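Local atomic coordinates of peptidase M16 C-terminal domain-containing protein (Enterococcus faecalis, PDB entry 3D3Y), a protein that is of unknown function but belongs to the M16 metallopeptidase family, with a domain of the inactive type, and may bind a metal ion. Residues V29-R43 against Y191-I203. Numbering follows the deposited sequence.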
loop_
_atom_site.group_PDB
_atom_site.type_symbol
_atom_site.label_atom_id
_atom_site.label_comp_id
_atom_site.label_asym_id
_atom_site.label_seq_id
_atom_site.Cartn_x
_atom_site.Cartn_y
_atom_site.Cartn_z
ATOM N N VAL A 29 -6.729 -13.850 2.239
ATOM C CA VAL A 29 -7.048 -14.168 0.860
ATOM C C VAL A 29 -6.780 -12.910 0.025
ATOM O O VAL A 29 -7.432 -11.854 0.239
ATOM C CB VAL A 29 -8.492 -14.610 0.697
ATOM C CG1 VAL A 29 -8.735 -15.116 -0.743
ATOM C CG2 VAL A 29 -8.834 -15.702 1.733
ATOM N N ARG A 30 -5.804 -13.006 -0.884
ATOM C CA ARG A 30 -5.411 -11.829 -1.657
ATOM C C ARG A 30 -5.698 -12.009 -3.153
ATOM O O ARG A 30 -5.146 -12.924 -3.808
ATOM C CB ARG A 30 -3.957 -11.424 -1.367
ATOM C CG ARG A 30 -3.481 -10.201 -2.186
ATOM C CD ARG A 30 -2.215 -9.523 -1.603
ATOM N NE ARG A 30 -2.480 -8.834 -0.342
ATOM C CZ ARG A 30 -1.558 -8.581 0.591
ATOM N NH1 ARG A 30 -0.281 -8.959 0.424
ATOM N NH2 ARG A 30 -1.915 -7.925 1.695
ATOM N N PHE A 31 -6.624 -11.196 -3.660
ATOM C CA PHE A 31 -6.921 -11.153 -5.104
ATOM C C PHE A 31 -6.024 -10.110 -5.777
ATOM O O PHE A 31 -5.943 -8.968 -5.348
ATOM C CB PHE A 31 -8.382 -10.798 -5.375
ATOM C CG PHE A 31 -9.379 -11.801 -4.843
ATOM C CD1 PHE A 31 -10.099 -12.616 -5.727
ATOM C CD2 PHE A 31 -9.604 -11.920 -3.471
ATOM C CE1 PHE A 31 -11.020 -13.547 -5.253
ATOM C CE2 PHE A 31 -10.537 -12.820 -2.989
ATOM C CZ PHE A 31 -11.245 -13.642 -3.905
ATOM N N ASN A 32 -5.327 -10.514 -6.826
ATOM C CA ASN A 32 -4.291 -9.681 -7.420
ATOM C C ASN A 32 -4.688 -9.407 -8.859
ATOM O O ASN A 32 -5.041 -10.344 -9.587
ATOM C CB ASN A 32 -2.955 -10.435 -7.333
ATOM C CG ASN A 32 -1.733 -9.566 -7.679
ATOM O OD1 ASN A 32 -1.616 -9.009 -8.789
ATOM N ND2 ASN A 32 -0.812 -9.469 -6.729
ATOM N N THR A 33 -4.642 -8.135 -9.264
ATOM C CA THR A 33 -4.954 -7.734 -10.647
ATOM C C THR A 33 -4.028 -6.595 -11.080
ATOM O O THR A 33 -3.417 -5.935 -10.237
ATOM C CB THR A 33 -6.442 -7.305 -10.800
ATOM O OG1 THR A 33 -6.809 -7.348 -12.187
ATOM C CG2 THR A 33 -6.672 -5.880 -10.243
ATOM N N ARG A 34 -3.918 -6.367 -12.382
ATOM C CA ARG A 34 -3.221 -5.167 -12.886
ATOM C C ARG A 34 -3.908 -3.880 -12.388
ATOM O O ARG A 34 -5.138 -3.785 -12.383
ATOM C CB ARG A 34 -3.159 -5.196 -14.430
ATOM C CG ARG A 34 -2.342 -4.070 -15.081
ATOM C CD ARG A 34 -2.451 -4.095 -16.644
ATOM N NE ARG A 34 -3.756 -3.570 -17.064
ATOM C CZ ARG A 34 -4.084 -2.272 -17.069
ATOM N NH1 ARG A 34 -3.201 -1.348 -16.706
ATOM N NH2 ARG A 34 -5.298 -1.887 -17.450
ATOM N N LEU A 35 -3.122 -2.896 -11.963
ATOM C CA LEU A 35 -3.697 -1.596 -11.568
ATOM C C LEU A 35 -4.401 -1.029 -12.791
ATOM O O LEU A 35 -3.823 -1.010 -13.869
ATOM C CB LEU A 35 -2.609 -0.652 -11.102
ATOM C CG LEU A 35 -3.076 0.677 -10.544
ATOM C CD1 LEU A 35 -3.622 0.461 -9.147
ATOM C CD2 LEU A 35 -1.915 1.652 -10.550
ATOM N N ASN A 36 -5.640 -0.580 -12.634
ATOM C CA ASN A 36 -6.504 -0.308 -13.813
ATOM C C ASN A 36 -7.555 0.725 -13.424
ATOM O O ASN A 36 -8.430 0.461 -12.613
ATOM C CB ASN A 36 -7.164 -1.618 -14.268
ATOM C CG ASN A 36 -8.039 -1.466 -15.517
ATOM O OD1 ASN A 36 -8.333 -0.371 -15.965
ATOM N ND2 ASN A 36 -8.455 -2.596 -16.075
ATOM N N HIS A 37 -7.479 1.915 -14.007
ATOM C CA HIS A 37 -8.462 2.945 -13.676
ATOM C C HIS A 37 -9.909 2.444 -13.817
ATOM O O HIS A 37 -10.786 2.959 -13.148
ATOM C CB HIS A 37 -8.243 4.220 -14.512
ATOM C CG HIS A 37 -8.682 4.100 -15.938
ATOM N ND1 HIS A 37 -7.859 3.620 -16.936
ATOM C CD2 HIS A 37 -9.852 4.417 -16.538
ATOM C CE1 HIS A 37 -8.508 3.635 -18.088
ATOM N NE2 HIS A 37 -9.720 4.113 -17.874
ATOM N N GLU A 38 -10.155 1.475 -14.695
ATOM C CA GLU A 38 -11.528 0.962 -14.886
ATOM C C GLU A 38 -12.068 0.168 -13.682
ATOM O O GLU A 38 -13.275 0.011 -13.559
ATOM C CB GLU A 38 -11.664 0.156 -16.199
ATOM C CG GLU A 38 -11.336 1.009 -17.454
ATOM C CD GLU A 38 -11.315 0.226 -18.781
ATOM O OE1 GLU A 38 -11.520 -1.028 -18.791
ATOM O OE2 GLU A 38 -11.073 0.881 -19.837
ATOM N N THR A 39 -11.177 -0.353 -12.821
ATOM C CA THR A 39 -11.605 -1.230 -11.721
ATOM C C THR A 39 -11.128 -0.825 -10.320
ATOM O O THR A 39 -11.502 -1.460 -9.360
ATOM C CB THR A 39 -11.165 -2.688 -11.913
ATOM O OG1 THR A 39 -9.735 -2.768 -11.846
ATOM C CG2 THR A 39 -11.705 -3.273 -13.274
ATOM N N ILE A 40 -10.315 0.219 -10.195
ATOM C CA ILE A 40 -9.799 0.610 -8.858
ATOM C C ILE A 40 -10.917 0.978 -7.888
ATOM O O ILE A 40 -10.967 0.487 -6.761
ATOM C CB ILE A 40 -8.763 1.754 -8.960
ATOM C CG1 ILE A 40 -7.448 1.221 -9.546
ATOM C CG2 ILE A 40 -8.467 2.405 -7.584
ATOM C CD1 ILE A 40 -6.508 2.342 -10.120
ATOM N N THR A 41 -11.791 1.880 -8.313
ATOM C CA THR A 41 -12.889 2.320 -7.474
ATOM C C THR A 41 -13.898 1.185 -7.259
ATOM O O THR A 41 -14.479 1.052 -6.168
ATOM C CB THR A 41 -13.636 3.553 -8.106
ATOM O OG1 THR A 41 -12.725 4.643 -8.243
ATOM C CG2 THR A 41 -14.816 3.979 -7.206
ATOM N N LYS A 42 -14.093 0.362 -8.285
ATOM C CA LYS A 42 -14.962 -0.818 -8.160
ATOM C C LYS A 42 -14.428 -1.759 -7.080
ATOM O O LYS A 42 -15.177 -2.197 -6.202
ATOM C CB LYS A 42 -15.054 -1.556 -9.498
ATOM C CG LYS A 42 -15.990 -0.866 -10.509
ATOM C CD LYS A 42 -15.962 -1.597 -11.822
ATOM C CE LYS A 42 -16.904 -0.940 -12.851
ATOM N NZ LYS A 42 -16.170 0.245 -13.380
ATOM N N ARG A 43 -13.135 -2.065 -7.135
ATOM C CA ARG A 43 -12.517 -2.912 -6.106
ATOM C C ARG A 43 -12.654 -2.290 -4.725
ATOM O O ARG A 43 -12.974 -2.975 -3.745
ATOM C CB ARG A 43 -11.046 -3.176 -6.445
ATOM C CG ARG A 43 -10.918 -4.083 -7.652
ATOM C CD ARG A 43 -9.509 -4.141 -8.240
ATOM N NE ARG A 43 -8.523 -4.918 -7.454
ATOM C CZ ARG A 43 -8.419 -6.247 -7.453
ATOM N NH1 ARG A 43 -9.306 -6.998 -8.110
ATOM N NH2 ARG A 43 -7.448 -6.843 -6.745
ATOM N N TYR A 191 -18.888 -6.562 -11.495
ATOM C CA TYR A 191 -17.460 -6.540 -11.205
ATOM C C TYR A 191 -17.080 -7.711 -10.263
ATOM O O TYR A 191 -16.088 -8.423 -10.514
ATOM C CB TYR A 191 -16.943 -5.171 -10.674
ATOM C CG TYR A 191 -15.471 -5.346 -10.422
ATOM C CD1 TYR A 191 -14.609 -5.563 -11.521
ATOM C CD2 TYR A 191 -14.957 -5.466 -9.120
ATOM C CE1 TYR A 191 -13.274 -5.847 -11.334
ATOM C CE2 TYR A 191 -13.591 -5.745 -8.908
ATOM C CZ TYR A 191 -12.767 -5.923 -10.033
ATOM O OH TYR A 191 -11.445 -6.209 -9.897
ATOM N N TYR A 192 -17.851 -7.909 -9.194
ATOM C CA TYR A 192 -17.648 -9.068 -8.310
ATOM C C TYR A 192 -17.409 -10.357 -9.123
ATOM O O TYR A 192 -16.453 -11.114 -8.872
ATOM C CB TYR A 192 -18.844 -9.269 -7.372
ATOM C CG TYR A 192 -18.876 -10.658 -6.774
ATOM C CD1 TYR A 192 -18.043 -10.996 -5.689
ATOM C CD2 TYR A 192 -19.737 -11.641 -7.301
ATOM C CE1 TYR A 192 -18.063 -12.296 -5.140
ATOM C CE2 TYR A 192 -19.767 -12.921 -6.769
ATOM C CZ TYR A 192 -18.934 -13.236 -5.678
ATOM O OH TYR A 192 -18.957 -14.524 -5.180
ATOM N N GLN A 193 -18.261 -10.600 -10.105
ATOM C CA GLN A 193 -18.165 -11.831 -10.899
ATOM C C GLN A 193 -16.873 -11.898 -11.691
ATOM O O GLN A 193 -16.275 -12.961 -11.825
ATOM C CB GLN A 193 -19.364 -11.952 -11.839
ATOM C CG GLN A 193 -20.565 -12.510 -11.110
ATOM C CD GLN A 193 -21.848 -12.294 -11.868
ATOM O OE1 GLN A 193 -22.126 -12.985 -12.865
ATOM N NE2 GLN A 193 -22.665 -11.338 -11.387
ATOM N N LYS A 194 -16.457 -10.758 -12.233
ATOM C CA LYS A 194 -15.201 -10.673 -13.003
ATOM C C LYS A 194 -13.951 -10.850 -12.107
ATOM O O LYS A 194 -13.069 -11.632 -12.434
ATOM C CB LYS A 194 -15.137 -9.355 -13.802
ATOM C CG LYS A 194 -13.833 -9.181 -14.592
ATOM C CD LYS A 194 -13.665 -7.793 -15.246
ATOM C CE LYS A 194 -12.728 -7.882 -16.459
ATOM N NZ LYS A 194 -13.342 -8.581 -17.633
HETATM N N MSE A 195 -13.904 -10.157 -10.961
HETATM C CA MSE A 195 -12.825 -10.379 -9.999
HETATM C C MSE A 195 -12.732 -11.860 -9.595
HETATM O O MSE A 195 -11.653 -12.450 -9.639
HETATM C CB MSE A 195 -12.964 -9.516 -8.757
HETATM C CG MSE A 195 -11.733 -9.673 -7.831
HETATM SE SE MSE A 195 -11.839 -8.593 -6.254
HETATM C CE MSE A 195 -12.930 -9.794 -5.235
ATOM N N LEU A 196 -13.870 -12.472 -9.262
ATOM C CA LEU A 196 -13.857 -13.841 -8.770
ATOM C C LEU A 196 -13.339 -14.800 -9.847
ATOM O O LEU A 196 -12.579 -15.704 -9.538
ATOM C CB LEU A 196 -15.232 -14.267 -8.210
ATOM C CG LEU A 196 -15.265 -15.537 -7.317
ATOM C CD1 LEU A 196 -14.380 -15.479 -6.068
ATOM C CD2 LEU A 196 -16.691 -15.996 -6.935
ATOM N N ALA A 197 -13.717 -14.560 -11.099
ATOM C CA ALA A 197 -13.299 -15.414 -12.206
ATOM C C ALA A 197 -11.878 -15.177 -12.740
ATOM O O ALA A 197 -11.280 -16.088 -13.274
ATOM C CB ALA A 197 -14.321 -15.337 -13.326
ATOM N N GLU A 198 -11.336 -13.964 -12.585
ATOM C CA GLU A 198 -10.114 -13.542 -13.315
ATOM C C GLU A 198 -8.833 -13.259 -12.489
ATOM O O GLU A 198 -7.722 -13.390 -13.006
ATOM C CB GLU A 198 -10.424 -12.329 -14.224
ATOM C CG GLU A 198 -11.690 -12.509 -15.068
ATOM C CD GLU A 198 -11.802 -11.547 -16.252
ATOM O OE1 GLU A 198 -11.169 -10.462 -16.257
ATOM O OE2 GLU A 198 -12.558 -11.885 -17.173
ATOM N N ASP A 199 -8.972 -12.867 -11.232
ATOM C CA ASP A 199 -7.803 -12.417 -10.478
ATOM C C ASP A 199 -6.935 -13.615 -10.098
ATOM O O ASP A 199 -7.450 -14.729 -9.904
ATOM C CB ASP A 199 -8.216 -11.687 -9.186
ATOM C CG ASP A 199 -8.585 -10.195 -9.390
ATOM O OD1 ASP A 199 -8.953 -9.730 -10.512
ATOM O OD2 ASP A 199 -8.540 -9.471 -8.353
ATOM N N GLN A 200 -5.627 -13.386 -9.975
ATOM C CA GLN A 200 -4.749 -14.363 -9.330
ATOM C C GLN A 200 -5.062 -14.321 -7.839
ATOM O O GLN A 200 -5.186 -13.243 -7.245
ATOM C CB GLN A 200 -3.270 -14.069 -9.602
ATOM C CG GLN A 200 -2.847 -14.391 -11.059
ATOM C CD GLN A 200 -3.617 -13.539 -12.069
ATOM O OE1 GLN A 200 -3.639 -12.303 -11.976
ATOM N NE2 GLN A 200 -4.255 -14.195 -13.035
ATOM N N VAL A 201 -5.224 -15.492 -7.236
ATOM C CA VAL A 201 -5.653 -15.557 -5.841
ATOM C C VAL A 201 -4.581 -16.308 -5.067
ATOM O O VAL A 201 -4.123 -17.367 -5.507
ATOM C CB VAL A 201 -7.023 -16.296 -5.711
ATOM C CG1 VAL A 201 -7.471 -16.358 -4.236
ATOM C CG2 VAL A 201 -8.095 -15.583 -6.526
ATOM N N ASP A 202 -4.164 -15.747 -3.938
ATOM C CA ASP A 202 -3.222 -16.440 -3.058
ATOM C C ASP A 202 -3.759 -16.385 -1.633
ATOM O O ASP A 202 -4.246 -15.353 -1.165
ATOM C CB ASP A 202 -1.797 -15.861 -3.179
ATOM C CG ASP A 202 -1.136 -16.251 -4.479
ATOM O OD1 ASP A 202 -0.526 -17.339 -4.544
ATOM O OD2 ASP A 202 -1.259 -15.484 -5.461
ATOM N N ILE A 203 -3.712 -17.532 -0.969
ATOM C CA ILE A 203 -4.298 -17.682 0.357
ATOM C C ILE A 203 -3.167 -18.064 1.262
ATOM O O ILE A 203 -2.374 -18.988 0.943
ATOM C CB ILE A 203 -5.375 -18.784 0.369
ATOM C CG1 ILE A 203 -6.493 -18.406 -0.603
ATOM C CG2 ILE A 203 -5.916 -18.979 1.794
ATOM C CD1 ILE A 203 -7.553 -19.492 -0.796
HETATM O O HOH W 1 -2.520 -12.861 -5.014
HETATM O O HOH W 2 -2.234 -9.651 -11.384
HETATM O O HOH W 3 -7.731 -9.721 -12.879
#
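Arg43 reaches Asp199 through a salt bridge, NH1 to OD2 at 2.6 Å, that uses the syn lone pair of the carboxylate. NH1 also donates to Tyr191 OH at 2.9 Å; both acceptors lie near the guanidinium plane and orient the group, with weak bonds from NH2 to Asp199 OD2 and Phe31 O, and Thr33 CG2 covers one face. A bend at chi3 (74°) turns the arginine tip back toward Asp199. Asp199 OD1 accepts from a water that also meets Thr33 OG1. The Tyr191 ring lies against the start of helix 40-52, with Lys42 CB over one face and Thr39 CG2 3.6 Å from Tyr191 CE1. Met195, a selenomethionine, lays CE over the centre of the Phe31 ring, 4.0 Å from the centroid, while Leu196 CD1 meets the ring edge and Val201 CG2 packs alongside, 3.7 Å from Phe31 CD1. Strands 24-34 and 200-207 run antiparallel; Arg30 with Asp202 and Asn32 with Gln200 are hydrogen-bonded pairs, Arg30 N to Asp202 O (2.8 Å) nearly straight at 170°. Helix 185-198 passes through Asp199 into inner strand 200-207 and packs on the Phe31 face of the mixed sheet, an arrangement consistent with the M16 peptidase fold.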